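Local coordinates for malate dehydrogenase (PDB 6UM4), which probably catalyses the reversible, nicotinamide-cofactor-dependent oxidation of malate to oxaloacetate, as malate dehydrogenases do, at residues A[354-359]-A[382-387]. Residues are numbered along the deposited sequence; the frame is centred on the assembly and turned at random.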
ATOM      1  N   VAL A 354       6.865  10.478 -18.882  1.00 23.34           N
ATOM      2  CA  VAL A 354       6.351  10.758 -17.554  1.00 19.49           C
ATOM      3  C   VAL A 354       6.673  12.211 -17.251  1.00 20.73           C
ATOM      4  O   VAL A 354       7.477  12.853 -17.937  1.00 21.67           O
ATOM      5  CB  VAL A 354       6.922   9.800 -16.474  1.00 19.26           C
ATOM      6  CG1 VAL A 354       6.536   8.370 -16.800  1.00 25.50           C
ATOM      7  CG2 VAL A 354       8.444   9.937 -16.358  1.00 20.10           C
ATOM      8  N   SER A 355       5.964  12.752 -16.265  1.00 18.91           N
ATOM      9  CA  SER A 355       6.197  14.109 -15.792  1.00 20.06           C
ATOM     10  C   SER A 355       7.024  14.069 -14.517  1.00 19.77           C
ATOM     11  O   SER A 355       6.756  13.265 -13.622  1.00 18.30           O
ATOM     12  CB  SER A 355       4.884  14.852 -15.541  1.00 19.53           C
ATOM     13  OG  SER A 355       4.108  14.979 -16.726  1.00 21.36           O
ATOM     14  N   MET A 356       8.032  14.934 -14.461  1.00 18.98           N
ATOM     15  CA  MET A 356       8.863  15.209 -13.301  1.00 18.92           C
ATOM     16  C   MET A 356       9.142  16.704 -13.288  1.00 21.31           C
ATOM     17  O   MET A 356       9.334  17.298 -14.352  1.00 23.59           O
ATOM     18  CB  MET A 356      10.201  14.447 -13.365  1.00 19.95           C
ATOM     19  CG  MET A 356      10.063  12.900 -13.374  1.00 26.62           C
ATOM     20  SD  MET A 356      11.641  12.066 -13.722  1.00 31.03           S
ATOM     21  CE  MET A 356      12.464  12.173 -12.127  1.00 35.55           C
ATOM     22  N   ALA A 357       9.143  17.314 -12.097  1.00 23.61           N
ATOM     23  CA  ALA A 357       9.588  18.697 -11.911  1.00 25.86           C
ATOM     24  C   ALA A 357      11.100  18.705 -11.719  1.00 27.54           C
ATOM     25  O   ALA A 357      11.603  18.221 -10.697  1.00 21.43           O
ATOM     26  CB  ALA A 357       8.891  19.339 -10.715  1.00 21.76           C
ATOM     27  N   ILE A 358      11.823  19.286 -12.672  1.00 21.35           N
ATOM     28  CA  ILE A 358      13.273  19.114 -12.745  1.00 21.19           C
ATOM     29  C   ILE A 358      13.927  20.491 -12.832  1.00 27.11           C
ATOM     30  O   ILE A 358      13.262  21.486 -13.167  1.00 22.04           O
ATOM     31  CB  ILE A 358      13.667  18.224 -13.948  1.00 21.46           C
ATOM     32  CG1 ILE A 358      13.453  18.997 -15.258  1.00 22.86           C
ATOM     33  CG2 ILE A 358      12.800  16.951 -13.988  1.00 20.81           C
ATOM     34  CD1 ILE A 358      13.785  18.215 -16.507  1.00 22.39           C
ATOM     35  N   PRO A 359      15.224  20.598 -12.511  1.00 23.26           N
ATOM     36  CA  PRO A 359      15.904  21.889 -12.699  1.00 26.77           C
ATOM     37  C   PRO A 359      15.881  22.297 -14.162  1.00 25.83           C
ATOM     38  O   PRO A 359      16.256  21.527 -15.053  1.00 24.12           O
ATOM     39  CB  PRO A 359      17.339  21.629 -12.208  1.00 23.97           C
ATOM     40  CG  PRO A 359      17.506  20.143 -12.283  1.00 23.61           C
ATOM     41  CD  PRO A 359      16.131  19.588 -11.938  1.00 22.56           C
ATOM     42  N   GLY A 382      18.872   6.541 -12.644  1.00 28.70           N
ATOM     43  CA  GLY A 382      18.890   7.938 -12.256  1.00 25.16           C
ATOM     44  C   GLY A 382      18.927   8.945 -13.384  1.00 27.62           C
ATOM     45  O   GLY A 382      18.872  10.149 -13.109  1.00 33.01           O
ATOM     46  N   LYS A 383      18.930   8.507 -14.639  1.00 29.17           N
ATOM     47  CA  LYS A 383      19.093   9.406 -15.778  1.00 30.55           C
ATOM     48  C   LYS A 383      17.768   9.615 -16.502  1.00 28.64           C
ATOM     49  O   LYS A 383      17.093   8.648 -16.870  1.00 27.59           O
ATOM     50  CB  LYS A 383      20.147   8.849 -16.738  1.00 30.50           C
ATOM     51  CG  LYS A 383      21.471   8.508 -16.055  1.00 37.41           C
ATOM     52  CD  LYS A 383      22.199   7.389 -16.785  1.00 42.68           C
ATOM     53  CE  LYS A 383      23.579   7.101 -16.181  1.00 47.72           C
ATOM     54  NZ  LYS A 383      23.571   6.498 -14.804  1.00 44.49           N
ATOM     55  N   TYR A 384      17.427  10.877 -16.752  1.00 30.41           N
ATOM     56  CA  TYR A 384      16.241  11.231 -17.521  1.00 29.03           C
ATOM     57  C   TYR A 384      16.603  12.345 -18.492  1.00 29.04           C
ATOM     58  O   TYR A 384      17.619  13.025 -18.339  1.00 26.00           O
ATOM     59  CB  TYR A 384      15.065  11.684 -16.628  1.00 24.50           C
ATOM     60  CG  TYR A 384      15.406  12.844 -15.708  1.00 26.36           C
ATOM     61  CD1 TYR A 384      15.519  14.143 -16.194  1.00 22.65           C
ATOM     62  CD2 TYR A 384      15.602  12.638 -14.344  1.00 23.60           C
ATOM     63  CE1 TYR A 384      15.840  15.209 -15.351  1.00 22.59           C
ATOM     64  CE2 TYR A 384      15.900  13.696 -13.497  1.00 24.92           C
ATOM     65  CZ  TYR A 384      16.024  14.978 -14.001  1.00 22.21           C
ATOM     66  OH  TYR A 384      16.337  16.025 -13.152  1.00 23.82           O
ATOM     67  N   GLY A 385      15.755  12.508 -19.512  1.00 32.27           N
ATOM     68  CA  GLY A 385      15.917  13.546 -20.516  1.00 31.07           C
ATOM     69  C   GLY A 385      14.592  14.122 -20.981  1.00 30.73           C
ATOM     70  O   GLY A 385      13.622  13.390 -21.242  1.00 29.68           O
ATOM     71  N   VAL A 386      14.538  15.449 -21.074  1.00 27.03           N
ATOM     72  CA  VAL A 386      13.331  16.104 -21.549  1.00 29.90           C
ATOM     73  C   VAL A 386      13.049  15.664 -22.978  1.00 25.84           C
ATOM     74  O   VAL A 386      13.964  15.547 -23.801  1.00 28.51           O
ATOM     75  CB  VAL A 386      13.499  17.629 -21.445  1.00 33.19           C
ATOM     76  CG1 VAL A 386      12.300  18.344 -22.030  1.00 32.06           C
ATOM     77  CG2 VAL A 386      13.718  18.023 -19.987  1.00 26.89           C
ATOM     78  N   ILE A 387      11.772  15.406 -23.276  1.00 24.90           N
ATOM     79  CA  ILE A 387      11.394  15.079 -24.642  1.00 26.48           C
ATOM     80  C   ILE A 387      11.708  16.279 -25.517  1.00 28.14           C
ATOM     81  O   ILE A 387      11.278  17.400 -25.224  1.00 33.94           O
ATOM     82  CB  ILE A 387       9.906  14.697 -24.722  1.00 24.55           C
ATOM     83  CG1 ILE A 387       9.579  13.551 -23.772  1.00 23.73           C
ATOM     84  CG2 ILE A 387       9.534  14.303 -26.152  1.00 25.40           C
ATOM     85  CD1 ILE A 387      10.266  12.253 -24.151  1.00 24.26           C
TER
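Met356 and Ile358 of strand 354-359 point across at strand 383-386, and Tyr384 points back at them; Val386 contributes only through its methyl CG2, and side chains alone connect the two strands. The strand axes run almost at right angles, 97° between their N-to-C directions, and come no closer than 9.5 Å, so no hydrogen bond joins the segments. Met356 lies nearest Tyr384 by CA position, and Ile358 nearest Val386.

Tyr384 does most of the touching. Its CG sits between its own backbone N and carbonyl carbon (chi1 56°), which turns one side of the ring to both Met356 and Ile358. The methionine chain bends at chi3 (78°), bringing its methyl CE within 3.9 Å of Tyr384 CD2. The sulfur joins in: Met356 SD lies 4.6 Å from the ring centroid, an oblique Met-aromatic contact. Further along the same side of the ring, nearer the hydroxyl, Ile358 and the tyrosine run alongside one another, pointing opposite ways, with Ile358 CG2 obliquely 3.8 Å from Tyr384 CE1 and Ile358 CB 3.5 Å from Tyr384 OH. Pro359 CD also packs against that OH, which is not left without a polar partner, since it hydrogen-bonds to Glu243 O. The outer end of Ile358 passes on to Val386, where Ile358 CD1 meets Val386 CG2 at 3.5 Å, tighter than a usual carbon contact.

Both segments belong to the C-terminal alpha/beta domain, where their strands flank 371-380 in an antiparallel sheet; 371-380 pairs with 353-359 through Met356-Met374 and Ile358-Cys372. Ala357 is backbone-bonded to Ala247, linking this sheet to strand 245-247 of the parallel Rossmann-type sheet. Thr246 of that strand touches Met356, Ile358 and Tyr384, while Trp346 of helix 332-348 packs on both Met356 and the tyrosine ring.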